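Local atomic coordinates of oxetanocin-like protein (PDB entry 1XX7), a protein that probably hydrolyses 2'-deoxyribonucleoside 5'-phosphates to the deoxyribonucleoside and phosphate, as a metal-dependent, homodimeric phosphohydrolase of the HD-domain family. Residues A[40-45]-A[74-79]; A[47-52]-A[67-72]; A[128-133]-A[159-164]; A[135-140]-A[155-160]. All coordinates share one frame; numbering follows the deposited sequence.

Contact 1. Residues A[40-45]-A[74-79]; sequences DHSYRV and IHDLGE. With NI (nickel (II) ion), chain G.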
loop_
_atom_site.group_PDB
_atom_site.type_symbol
_atom_site.label_atom_id
_atom_site.label_comp_id
_atom_site.label_asym_id
_atom_site.label_seq_id
_atom_site.Cartn_x
_atom_site.Cartn_y
_atom_site.Cartn_z
ATOM N N ASP A 40 0.265 4.570 15.565
ATOM C CA ASP A 40 -0.775 3.524 15.685
ATOM C C ASP A 40 -0.557 2.736 16.998
ATOM O O ASP A 40 -1.464 2.532 17.808
ATOM C CB ASP A 40 -0.675 2.541 14.499
ATOM C CG ASP A 40 -1.352 3.038 13.222
ATOM O OD1 ASP A 40 -2.402 3.771 13.329
ATOM O OD2 ASP A 40 -0.812 2.687 12.104
ATOM N N HIS A 41 0.680 2.275 17.140
ATOM C CA HIS A 41 1.141 1.544 18.271
ATOM C C HIS A 41 0.984 2.324 19.555
ATOM O O HIS A 41 0.428 1.805 20.512
ATOM C CB HIS A 41 2.631 1.226 18.074
ATOM C CG HIS A 41 3.309 0.804 19.309
ATOM N ND1 HIS A 41 2.921 -0.306 20.021
ATOM C CD2 HIS A 41 4.348 1.345 19.989
ATOM C CE1 HIS A 41 3.700 -0.449 21.078
ATOM N NE2 HIS A 41 4.581 0.528 21.074
ATOM N N SER A 42 1.499 3.551 19.548
ATOM C CA SER A 42 1.496 4.437 20.700
ATOM C C SER A 42 0.125 4.880 21.156
ATOM O O SER A 42 -0.092 5.072 22.377
ATOM C CB SER A 42 2.333 5.686 20.433
ATOM O OG SER A 42 3.678 5.361 20.263
ATOM N N TYR A 43 -0.782 5.051 20.200
ATOM C CA TYR A 43 -2.191 5.235 20.502
ATOM C C TYR A 43 -2.772 4.113 21.366
ATOM O O TYR A 43 -3.445 4.388 22.397
ATOM C CB TYR A 43 -3.069 5.353 19.245
ATOM C CG TYR A 43 -4.493 5.340 19.685
ATOM C CD1 TYR A 43 -5.026 6.445 20.366
ATOM C CD2 TYR A 43 -5.253 4.228 19.576
ATOM C CE1 TYR A 43 -6.310 6.427 20.865
ATOM C CE2 TYR A 43 -6.564 4.195 20.084
ATOM C CZ TYR A 43 -7.065 5.317 20.727
ATOM O OH TYR A 43 -8.318 5.330 21.256
ATOM N N ARG A 44 -2.607 2.858 20.927
ATOM C CA ARG A 44 -3.213 1.735 21.684
ATOM C C ARG A 44 -2.491 1.463 23.004
ATOM O O ARG A 44 -3.117 0.990 23.975
ATOM C CB ARG A 44 -3.374 0.448 20.878
ATOM C CG ARG A 44 -4.431 -0.446 21.498
ATOM C CD ARG A 44 -4.900 -1.567 20.640
ATOM N NE ARG A 44 -3.833 -2.515 20.388
ATOM C CZ ARG A 44 -3.967 -3.644 19.701
ATOM N NH1 ARG A 44 -5.158 -4.036 19.270
ATOM N NH2 ARG A 44 -2.910 -4.408 19.504
ATOM N N VAL A 45 -1.206 1.776 23.060
ATOM C CA VAL A 45 -0.461 1.725 24.340
ATOM C C VAL A 45 -1.114 2.703 25.392
ATOM O O VAL A 45 -1.323 2.310 26.550
ATOM C CB VAL A 45 1.067 2.031 24.159
ATOM C CG1 VAL A 45 1.778 2.184 25.506
ATOM C CG2 VAL A 45 1.730 0.933 23.368
ATOM N N ILE A 74 4.582 9.853 25.414
ATOM C CA ILE A 74 5.951 10.241 25.007
ATOM C C ILE A 74 6.888 9.036 24.804
ATOM O O ILE A 74 7.978 9.188 24.305
ATOM C CB ILE A 74 6.567 11.280 25.972
ATOM C CG1 ILE A 74 6.716 10.724 27.390
ATOM C CG2 ILE A 74 5.676 12.571 26.013
ATOM C CD1 ILE A 74 7.955 9.959 27.657
ATOM N N HIS A 75 6.455 7.830 25.164
ATOM C CA HIS A 75 7.431 6.765 25.372
ATOM C C HIS A 75 8.233 6.336 24.118
ATOM O O HIS A 75 9.399 5.947 24.243
ATOM C CB HIS A 75 6.800 5.593 26.082
ATOM C CG HIS A 75 6.196 4.599 25.164
ATOM N ND1 HIS A 75 4.957 4.774 24.598
ATOM C CD2 HIS A 75 6.681 3.438 24.673
ATOM C CE1 HIS A 75 4.698 3.761 23.793
ATOM N NE2 HIS A 75 5.717 2.927 23.832
ATOM N N ASP A 76 7.636 6.454 22.925
ATOM C CA ASP A 76 8.315 6.119 21.672
ATOM C C ASP A 76 8.502 7.352 20.787
ATOM O O ASP A 76 8.876 7.218 19.626
ATOM C CB ASP A 76 7.539 5.049 20.917
ATOM C CG ASP A 76 7.788 3.655 21.459
ATOM O OD1 ASP A 76 8.683 3.485 22.288
ATOM O OD2 ASP A 76 7.093 2.703 21.053
ATOM N N LEU A 77 8.319 8.548 21.356
ATOM C CA LEU A 77 8.432 9.776 20.593
ATOM C C LEU A 77 9.866 10.065 20.086
ATOM O O LEU A 77 10.043 10.704 19.039
ATOM C CB LEU A 77 7.939 10.928 21.443
ATOM C CG LEU A 77 7.703 12.284 20.795
ATOM C CD1 LEU A 77 6.947 12.204 19.415
ATOM C CD2 LEU A 77 6.931 13.126 21.815
ATOM N N GLY A 78 10.872 9.574 20.821
ATOM C CA GLY A 78 12.256 9.615 20.369
ATOM C C GLY A 78 12.515 8.862 19.056
ATOM O O GLY A 78 13.516 9.126 18.366
ATOM N N GLU A 79 11.600 7.951 18.710
ATOM C CA GLU A 79 11.660 7.228 17.447
ATOM C C GLU A 79 11.322 8.105 16.240
ATOM O O GLU A 79 11.668 7.756 15.125
ATOM C CB GLU A 79 10.777 5.965 17.499
ATOM C CG GLU A 79 11.213 5.056 18.627
ATOM C CD GLU A 79 10.577 3.679 18.650
ATOM O OE1 GLU A 79 9.517 3.431 18.016
ATOM O OE2 GLU A 79 11.145 2.842 19.364
HETATM NI NI NI G . 6.273 1.216 22.360
HETATM O O HOH W 1 5.028 7.343 22.022
#
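His75 meets His41 and Val45 of the helix through its imidazole, and its NE2 binds the nickel ion at 2.3 Å. Its CG sits between the backbone N and the carbonyl carbon (chi1 89°), which turns the ring across to the helix. CE1 then lies against Val45 CG1, 3.7 Å away, while the adjacent ND1 bonds to the carbonyl of Ala72, which, with the metal bond at NE2, helps to fix the ring's rotation. The two imidazoles are inclined at 66°, with His41 NE2 at the edge of the His75 ring. Asp76 follows at once and gives the metal a carboxylate oxygen, OD2, at 2.1 Å. That oxygen also lies in the plane of the His41 ring, 3.2 Å from His41 CD2, and carboxylate and ring are only 25° apart. His41 supplies NE2 at 2.2 Å, and its ND1 faces Asp135 OD2 in a probable but doubtfully short hydrogen bond, consistent with a second-shell residue orienting the ligand. The backbone N of Asp76 donates to a water, which in turn donates to Ser42 OG, 3.0 Å from it, bridging loop and helix; Ser42 OG is also bonded to Val38 O. Successive type I turns, Ile74 to Leu77 and Asp76 to Glu79, carry the chain away from the metal. With Asp132 as fourth protein ligand, these residues form the H...HD...D metal site of the HD fold. The site lies where helix 38-58 meets the loop between helices 65-74 and 79-82, with helix 123-145 packed against Val45 and Arg44.

Contact 2. Residues A[47-52]-A[67-72]; sequences FITLLL and KALKIA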
loop_
_atom_site.group_PDB
_atom_site.type_symbol
_atom_site.label_atom_id
_atom_site.label_comp_id
_atom_site.label_asym_id
_atom_site.label_seq_id
_atom_site.Cartn_x
_atom_site.Cartn_y
_atom_site.Cartn_z
ATOM N N PHE A 47 -4.204 3.852 25.185
ATOM C CA PHE A 47 -5.477 3.211 25.471
ATOM C C PHE A 47 -5.387 2.070 26.506
ATOM O O PHE A 47 -6.244 1.949 27.387
ATOM C CB PHE A 47 -6.182 2.720 24.194
ATOM C CG PHE A 47 -7.479 2.046 24.463
ATOM C CD1 PHE A 47 -8.612 2.776 24.680
ATOM C CD2 PHE A 47 -7.561 0.669 24.577
ATOM C CE1 PHE A 47 -9.836 2.125 24.973
ATOM C CE2 PHE A 47 -8.767 0.049 24.849
ATOM C CZ PHE A 47 -9.906 0.784 25.032
ATOM N N ILE A 48 -4.416 1.183 26.334
ATOM C CA ILE A 48 -4.314 0.015 27.183
ATOM C C ILE A 48 -3.912 0.474 28.586
ATOM O O ILE A 48 -4.416 -0.058 29.577
ATOM C CB ILE A 48 -3.272 -1.011 26.648
ATOM C CG1 ILE A 48 -3.786 -1.686 25.383
ATOM C CG2 ILE A 48 -2.914 -2.073 27.740
ATOM C CD1 ILE A 48 -2.721 -2.354 24.588
ATOM N N THR A 49 -3.015 1.451 28.647
ATOM C CA THR A 49 -2.570 2.042 29.923
ATOM C C THR A 49 -3.770 2.548 30.765
ATOM O O THR A 49 -3.866 2.261 31.961
ATOM C CB THR A 49 -1.526 3.196 29.691
ATOM O OG1 THR A 49 -0.340 2.676 29.090
ATOM C CG2 THR A 49 -1.166 3.890 31.004
ATOM N N LEU A 50 -4.659 3.309 30.113
ATOM C CA LEU A 50 -5.910 3.771 30.688
ATOM C C LEU A 50 -6.757 2.624 31.209
ATOM O O LEU A 50 -7.182 2.634 32.356
ATOM C CB LEU A 50 -6.693 4.542 29.639
ATOM C CG LEU A 50 -8.050 5.149 30.021
ATOM C CD1 LEU A 50 -7.881 6.108 31.182
ATOM C CD2 LEU A 50 -8.596 5.877 28.839
ATOM N N LEU A 51 -7.004 1.649 30.349
ATOM C CA LEU A 51 -7.749 0.455 30.697
ATOM C C LEU A 51 -7.130 -0.297 31.904
ATOM O O LEU A 51 -7.828 -0.644 32.861
ATOM C CB LEU A 51 -7.820 -0.487 29.480
ATOM C CG LEU A 51 -9.115 -1.271 29.365
ATOM C CD1 LEU A 51 -10.311 -0.336 28.925
ATOM C CD2 LEU A 51 -8.968 -2.476 28.409
ATOM N N LEU A 52 -5.826 -0.549 31.856
ATOM C CA LEU A 52 -5.166 -1.258 32.949
ATOM C C LEU A 52 -5.175 -0.428 34.244
ATOM O O LEU A 52 -5.477 -0.962 35.297
ATOM C CB LEU A 52 -3.749 -1.698 32.572
ATOM C CG LEU A 52 -3.548 -2.645 31.356
ATOM C CD1 LEU A 52 -2.081 -2.756 31.031
ATOM C CD2 LEU A 52 -4.099 -3.983 31.556
ATOM N N LYS A 67 0.358 10.861 35.263
ATOM C CA LYS A 67 1.718 10.471 34.894
ATOM C C LYS A 67 1.810 9.272 33.928
ATOM O O LYS A 67 2.608 9.293 33.004
ATOM C CB LYS A 67 2.538 10.184 36.121
ATOM C CG LYS A 67 3.980 9.697 35.819
ATOM C CD LYS A 67 4.691 9.341 37.092
ATOM C CE LYS A 67 5.296 10.558 37.741
ATOM N NZ LYS A 67 5.675 10.244 39.155
ATOM N N ALA A 68 1.012 8.247 34.145
ATOM C CA ALA A 68 1.048 7.072 33.309
ATOM C C ALA A 68 0.616 7.354 31.842
ATOM O O ALA A 68 1.212 6.816 30.910
ATOM C CB ALA A 68 0.238 5.967 33.930
ATOM N N LEU A 69 -0.376 8.226 31.652
ATOM C CA LEU A 69 -0.797 8.639 30.321
ATOM C C LEU A 69 0.233 9.532 29.670
ATOM O O LEU A 69 0.517 9.361 28.459
ATOM C CB LEU A 69 -2.179 9.312 30.332
ATOM C CG LEU A 69 -3.309 8.484 30.938
ATOM C CD1 LEU A 69 -4.629 9.322 31.013
ATOM C CD2 LEU A 69 -3.506 7.199 30.181
ATOM N N LYS A 70 0.858 10.442 30.416
ATOM C CA LYS A 70 1.927 11.241 29.789
ATOM C C LYS A 70 3.066 10.330 29.296
ATOM O O LYS A 70 3.605 10.525 28.216
ATOM C CB LYS A 70 2.516 12.273 30.728
ATOM C CG LYS A 70 1.650 13.432 31.119
ATOM C CD LYS A 70 2.417 14.330 32.074
ATOM C CE LYS A 70 1.602 15.498 32.550
ATOM N NZ LYS A 70 2.462 16.586 33.176
ATOM N N ILE A 71 3.414 9.331 30.098
ATOM C CA ILE A 71 4.515 8.419 29.754
ATOM C C ILE A 71 4.188 7.617 28.495
ATOM O O ILE A 71 5.027 7.465 27.638
ATOM C CB ILE A 71 4.837 7.438 30.909
ATOM C CG1 ILE A 71 5.431 8.182 32.121
ATOM C CG2 ILE A 71 5.768 6.299 30.424
ATOM C CD1 ILE A 71 5.449 7.343 33.417
ATOM N N ALA A 72 2.964 7.093 28.433
ATOM C CA ALA A 72 2.492 6.331 27.307
ATOM C C ALA A 72 2.560 7.126 25.975
ATOM O O ALA A 72 2.929 6.577 24.944
ATOM C CB ALA A 72 1.094 5.885 27.562
#
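Thr49 lays its methyl CG2 over the backbone and side chain of Ala68, 3.8 Å from Ala68 O and 3.9 Å from Ala68 CB. The contact joins two antiparallel helices of the all-helical HD fold, 38-58 and 65-74, whose short segments run at 161° to each other with axes 9.4 Å apart. Small residues at the interface, Ala68 and Ala72, leave the threonine as the main side chain reaching across from helix 38-58. With CG2 anti to its backbone N, Thr49 directs the methyl to Ala68 and Leu69 and its hydroxyl to the Ala72 methyl. The buried OG1 has its polar need met within its own helix, by a hydrogen bond with the carbonyl of Val45, so its approach to Ala72 is van der Waals packing alone. Leu69 fills the flank, its CD2 touching Thr49 CG2. Helix 123-145 adjoins this pair through Ala131, which touches Thr49, and the second subunit packs here too, through its Tyr110 on Leu50 and its Lys70 on Leu69. Leu69 reaches Leu50 with one methyl, CD2, which ends 4.2 Å from Leu50 CB and 4.1 Å from Leu50 N.

Contact 3. Residues A[128-133]-A[159-164]; sequences VKIADK and EDLEKL. With NI (nickel (II) ion), chain G.
Lys133 and Leu161 run antiparallel, side by side, the aliphatic run of the lysine against one leucine methyl: Lys133 CD is 3.5 Å from Leu161 CD2, and CB of the lysine is near the same methyl. The lysine chain is extended as far as CE and bends only at its last torsion (chi4 -41°), which swings NZ to Asp160. There the two side chains meet nearly perpendicular and form a salt bridge, weak as a hydrogen bond, with NZ 3.5 Å from Asp160 OD2. One turn earlier, Ile130 and Leu164 also pass in opposite senses, Ile130 CG1 lying 3.6 Å from Leu164 CD1. Ile130 CG1 is also 4.1 Å from Leu161 CD2, so it touches both leucines. The Leu164 methyl meets Lys129 CG too, whose side chain comes across it at a steep angle. Lys129 then bends twice, and its ammonium group goes to the ring of Tyr117 in a cation-pi contact. A methionine in place of Lys133 would probably leave the Asp160 carboxylate without its charged mate. On helix 123-145, Asp132 lies beside this surface and binds nickel through OD1 at 2.0 Å, completing the site with His41, His75 and Asp76. Apolar contact thus carries most of the join between the metal-bearing helix and segment 159-164, while the long ion pair at its partly exposed margin probably adds only modest attraction.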
loop_
_atom_site.group_PDB
_atom_site.type_symbol
_atom_site.label_atom_id
_atom_site.label_comp_id
_atom_site.label_asym_id
_atom_site.label_seq_id
_atom_site.Cartn_x
_atom_site.Cartn_y
_atom_site.Cartn_z
ATOM N N VAL A 128 3.203 1.125 31.975
ATOM C CA VAL A 128 3.310 1.466 30.571
ATOM C C VAL A 128 4.147 0.429 29.824
ATOM O O VAL A 128 3.849 0.130 28.672
ATOM C CB VAL A 128 3.863 2.890 30.353
ATOM C CG1 VAL A 128 3.911 3.195 28.879
ATOM C CG2 VAL A 128 2.973 3.930 31.044
ATOM N N LYS A 129 5.170 -0.127 30.474
ATOM C CA LYS A 129 5.887 -1.276 29.919
ATOM C C LYS A 129 4.997 -2.504 29.666
ATOM O O LYS A 129 5.101 -3.199 28.625
ATOM C CB LYS A 129 7.079 -1.664 30.829
ATOM C CG LYS A 129 8.113 -2.619 30.160
ATOM C CD LYS A 129 8.978 -1.950 29.058
ATOM C CE LYS A 129 10.180 -1.212 29.690
ATOM N NZ LYS A 129 11.090 -0.441 28.770
ATOM N N ILE A 130 4.103 -2.772 30.598
ATOM C CA ILE A 130 3.134 -3.817 30.404
ATOM C C ILE A 130 2.213 -3.519 29.212
ATOM O O ILE A 130 1.953 -4.380 28.412
ATOM C CB ILE A 130 2.331 -4.072 31.683
ATOM C CG1 ILE A 130 3.226 -4.793 32.688
ATOM C CG2 ILE A 130 1.114 -4.984 31.395
ATOM C CD1 ILE A 130 2.655 -4.804 34.088
ATOM N N ALA A 131 1.716 -2.297 29.128
ATOM C CA ALA A 131 0.792 -1.903 28.049
ATOM C C ALA A 131 1.455 -2.020 26.678
ATOM O O ALA A 131 0.860 -2.426 25.717
ATOM C CB ALA A 131 0.305 -0.452 28.282
ATOM N N ASP A 132 2.701 -1.599 26.617
ATOM C CA ASP A 132 3.479 -1.635 25.407
ATOM C C ASP A 132 3.667 -3.064 24.831
ATOM O O ASP A 132 3.478 -3.320 23.623
ATOM C CB ASP A 132 4.814 -0.995 25.718
ATOM C CG ASP A 132 5.670 -0.858 24.501
ATOM O OD1 ASP A 132 5.349 -0.058 23.630
ATOM O OD2 ASP A 132 6.662 -1.574 24.396
ATOM N N LYS A 133 4.027 -3.977 25.728
ATOM C CA LYS A 133 4.167 -5.383 25.406
ATOM C C LYS A 133 2.864 -6.026 25.057
ATOM O O LYS A 133 2.813 -6.863 24.164
ATOM C CB LYS A 133 4.859 -6.100 26.569
ATOM C CG LYS A 133 6.356 -5.711 26.640
ATOM C CD LYS A 133 6.980 -6.028 27.978
ATOM C CE LYS A 133 8.478 -5.683 27.989
ATOM N NZ LYS A 133 9.128 -6.090 26.684
ATOM N N GLU A 159 6.607 -13.621 28.824
ATOM C CA GLU A 159 7.558 -14.020 29.870
ATOM C C GLU A 159 8.166 -12.814 30.585
ATOM O O GLU A 159 8.490 -12.893 31.760
ATOM C CB GLU A 159 8.704 -14.859 29.284
ATOM C CG GLU A 159 8.292 -16.133 28.523
ATOM C CD GLU A 159 9.417 -16.695 27.614
ATOM O OE1 GLU A 159 10.432 -15.976 27.374
ATOM O OE2 GLU A 159 9.273 -17.859 27.130
ATOM N N ASP A 160 8.343 -11.707 29.865
ATOM C CA ASP A 160 8.956 -10.490 30.431
ATOM C C ASP A 160 8.035 -9.742 31.444
ATOM O O ASP A 160 8.502 -8.898 32.206
ATOM C CB ASP A 160 9.336 -9.482 29.329
ATOM C CG ASP A 160 10.115 -10.093 28.164
ATOM O OD1 ASP A 160 10.491 -11.303 28.199
ATOM O OD2 ASP A 160 10.340 -9.314 27.191
ATOM N N LEU A 161 6.734 -10.053 31.432
ATOM C CA LEU A 161 5.743 -9.355 32.272
ATOM C C LEU A 161 5.754 -9.778 33.721
ATOM O O LEU A 161 5.581 -8.934 34.610
ATOM C CB LEU A 161 4.340 -9.563 31.709
ATOM C CG LEU A 161 4.189 -9.066 30.279
ATOM C CD1 LEU A 161 2.755 -9.135 29.894
ATOM C CD2 LEU A 161 4.742 -7.673 30.181
ATOM N N GLU A 162 5.945 -11.079 33.948
ATOM C CA GLU A 162 6.016 -11.648 35.291
ATOM C C GLU A 162 7.110 -10.996 36.119
ATOM O O GLU A 162 7.009 -10.890 37.359
ATOM C CB GLU A 162 6.278 -13.155 35.202
ATOM N N LYS A 163 8.150 -10.536 35.441
ATOM C CA LYS A 163 9.257 -9.881 36.115
ATOM C C LYS A 163 8.892 -8.468 36.666
ATOM O O LYS A 163 9.645 -7.879 37.445
ATOM C CB LYS A 163 10.449 -9.814 35.155
ATOM C CG LYS A 163 10.842 -11.202 34.524
ATOM C CD LYS A 163 11.572 -11.030 33.181
ATOM N N LEU A 164 7.747 -7.935 36.239
ATOM C CA LEU A 164 7.227 -6.656 36.722
ATOM C C LEU A 164 6.235 -6.965 37.839
ATOM O O LEU A 164 5.226 -7.622 37.590
ATOM C CB LEU A 164 6.548 -5.880 35.563
ATOM C CG LEU A 164 7.465 -5.690 34.349
ATOM C CD1 LEU A 164 6.736 -5.124 33.127
ATOM C CD2 LEU A 164 8.673 -4.817 34.712
HETATM NI NI NI G . 6.273 1.216 22.360
#

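Contact 4. Residues A[135-140]-A[155-160]; sequences DMIIQA and WNALED
Ile137 packs its CG2 methyl over one face of the Trp155 indole, 3.5 Å from Trp155 CE3, and this CH-pi contact is the tight heart of the interface. The methyl stands 3.9 Å from the centroid of the six-membered ring, 26° off the normal. The other branch of Ile137 leaves at roughly a right angle: CG1, beside the backbone N (chi1 -61°), carries CD1 to the start of helix 157-161, where CD1 is 3.7 Å from Leu158 N and 3.9 Å from Leu158 CG. One isoleucine thereby fills the angle between the indole and that helix. An alanine here is likely to leave the indole face uncovered and a gap beside Leu158. The margin is looser. Met136, bent at its last torsion, brings only CE to the Ala157 methyl, at 3.9 Å, and Ala140 CB stays 4.2 Å from Trp155 NE1. Met136 and Trp155 are partly exposed, whereas Ile137, Ala140, Ala157 and Leu158 are buried; Val177 of helix 171-179 also covers Ile137. The indole N-H points to Glu144 OE2, its hydrogen-bond partner on the long helix 123-145. Dispersion and shape fit therefore carry the pairing across these segments, and the polar bond of Trp155 helps to fix how its ring is turned.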
loop_
_atom_site.group_PDB
_atom_site.type_symbol
_atom_site.label_atom_id
_atom_site.label_comp_id
_atom_site.label_asym_id
_atom_site.label_seq_id
_atom_site.Cartn_x
_atom_site.Cartn_y
_atom_site.Cartn_z
ATOM N N ASP A 135 0.177 -4.439 23.689
ATOM C CA ASP A 135 -0.162 -3.970 22.368
ATOM C C ASP A 135 0.549 -4.840 21.283
ATOM O O ASP A 135 -0.086 -5.285 20.341
ATOM C CB ASP A 135 0.248 -2.522 22.181
ATOM C CG ASP A 135 0.102 -2.075 20.751
ATOM O OD1 ASP A 135 -1.050 -1.979 20.250
ATOM O OD2 ASP A 135 1.146 -1.855 20.123
ATOM N N MET A 136 1.844 -5.074 21.469
ATOM C CA MET A 136 2.681 -5.888 20.562
ATOM C C MET A 136 2.224 -7.326 20.388
ATOM O O MET A 136 2.169 -7.813 19.291
ATOM C CB MET A 136 4.140 -5.884 21.006
ATOM C CG MET A 136 5.062 -6.387 19.915
ATOM S SD MET A 136 6.843 -6.366 20.320
ATOM C CE MET A 136 6.791 -7.854 21.383
ATOM N N ILE A 137 1.886 -7.983 21.487
ATOM C CA ILE A 137 1.550 -9.369 21.475
ATOM C C ILE A 137 0.197 -9.539 20.857
ATOM O O ILE A 137 -0.035 -10.493 20.095
ATOM C CB ILE A 137 1.511 -9.992 22.919
ATOM C CG1 ILE A 137 2.867 -9.889 23.608
ATOM C CG2 ILE A 137 1.119 -11.480 22.856
ATOM C CD1 ILE A 137 2.760 -10.183 25.086
ATOM N N ILE A 138 -0.709 -8.638 21.198
ATOM C CA ILE A 138 -2.045 -8.676 20.638
ATOM C C ILE A 138 -2.009 -8.319 19.148
ATOM O O ILE A 138 -2.731 -8.923 18.374
ATOM C CB ILE A 138 -3.035 -7.774 21.414
ATOM C CG1 ILE A 138 -3.255 -8.305 22.832
ATOM C CG2 ILE A 138 -4.387 -7.731 20.704
ATOM C CD1 ILE A 138 -3.951 -7.277 23.818
ATOM N N GLN A 139 -1.150 -7.370 18.770
ATOM C CA GLN A 139 -0.935 -7.036 17.371
ATOM C C GLN A 139 -0.404 -8.221 16.579
ATOM O O GLN A 139 -0.810 -8.426 15.445
ATOM C CB GLN A 139 -0.002 -5.829 17.217
ATOM C CG GLN A 139 0.080 -5.305 15.757
ATOM C CD GLN A 139 -1.270 -4.879 15.243
ATOM O OE1 GLN A 139 -1.881 -3.948 15.788
ATOM N NE2 GLN A 139 -1.774 -5.579 14.217
ATOM N N ALA A 140 0.449 -9.031 17.210
ATOM C CA ALA A 140 0.995 -10.243 16.589
ATOM C C ALA A 140 -0.100 -11.253 16.296
ATOM O O ALA A 140 -0.176 -11.762 15.169
ATOM C CB ALA A 140 2.112 -10.853 17.439
ATOM N N TRP A 155 5.331 -13.489 21.066
ATOM C CA TRP A 155 4.666 -13.969 22.263
ATOM C C TRP A 155 5.611 -14.209 23.443
ATOM O O TRP A 155 5.163 -14.358 24.583
ATOM C CB TRP A 155 3.961 -15.259 21.916
ATOM C CG TRP A 155 2.899 -15.053 20.878
ATOM C CD1 TRP A 155 3.059 -14.953 19.509
ATOM C CD2 TRP A 155 1.498 -14.927 21.126
ATOM N NE1 TRP A 155 1.842 -14.778 18.907
ATOM C CE2 TRP A 155 0.867 -14.758 19.880
ATOM C CE3 TRP A 155 0.715 -14.925 22.292
ATOM C CZ2 TRP A 155 -0.507 -14.588 19.768
ATOM C CZ3 TRP A 155 -0.629 -14.761 22.179
ATOM C CH2 TRP A 155 -1.236 -14.591 20.930
ATOM N N ASN A 156 6.917 -14.256 23.172
ATOM C CA ASN A 156 7.901 -14.454 24.225
ATOM C C ASN A 156 7.912 -13.262 25.189
ATOM O O ASN A 156 8.433 -13.371 26.305
ATOM C CB ASN A 156 9.316 -14.703 23.640
ATOM C CG ASN A 156 9.421 -16.029 22.872
ATOM O OD1 ASN A 156 8.639 -16.960 23.098
ATOM N ND2 ASN A 156 10.403 -16.117 21.963
ATOM N N ALA A 157 7.337 -12.131 24.769
ATOM C CA ALA A 157 7.248 -10.963 25.647
ATOM C C ALA A 157 6.301 -11.200 26.841
ATOM O O ALA A 157 6.430 -10.518 27.840
ATOM C CB ALA A 157 6.852 -9.674 24.862
ATOM N N LEU A 158 5.373 -12.152 26.740
ATOM C CA LEU A 158 4.588 -12.562 27.913
ATOM C C LEU A 158 5.511 -12.903 29.098
ATOM O O LEU A 158 5.239 -12.491 30.238
ATOM C CB LEU A 158 3.702 -13.761 27.618
ATOM C CG LEU A 158 2.330 -13.538 27.016
ATOM C CD1 LEU A 158 1.691 -14.878 26.597
ATOM C CD2 LEU A 158 1.426 -12.803 27.984
ATOM N N GLU A 159 6.607 -13.621 28.824
ATOM C CA GLU A 159 7.558 -14.020 29.870
ATOM C C GLU A 159 8.166 -12.814 30.585
ATOM O O GLU A 159 8.490 -12.893 31.760
ATOM C CB GLU A 159 8.704 -14.859 29.284
ATOM C CG GLU A 159 8.292 -16.133 28.523
ATOM C CD GLU A 159 9.417 -16.695 27.614
ATOM O OE1 GLU A 159 10.432 -15.976 27.374
ATOM O OE2 GLU A 159 9.273 -17.859 27.130
ATOM N N ASP A 160 8.343 -11.707 29.865
ATOM C CA ASP A 160 8.956 -10.490 30.431
ATOM C C ASP A 160 8.035 -9.742 31.444
ATOM O O ASP A 160 8.502 -8.898 32.206
ATOM C CB ASP A 160 9.336 -9.482 29.329
ATOM C CG ASP A 160 10.115 -10.093 28.164
ATOM O OD1 ASP A 160 10.491 -11.303 28.199
ATOM O OD2 ASP A 160 10.340 -9.314 27.191
#

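In the fold
Contacts 1 and 2 are wholly buried and share helix 38-58, contact 2 being nested within the loop that contact 1 closes; contacts 3 and 4 share helices 123-145 and 157-161, contact 4 mostly buried and contact 3 nearer the surface. Their chemistry follows their place. Contact 1 is polar and metal-centred, contact 2 apolar between small and aliphatic side chains, contact 3 apolar with an ion pair at its margin, contact 4 aliphatic on aromatic. Nickel unites contacts 1 and 3, since Asp132 joins the ligands of contact 1, while Asp135 of contact 4 makes a salt bridge with Arg44 of contact 1. Ala131 packs on Thr49, linking contacts 2 and 3. The second subunit touches contacts 1, 2 and 4.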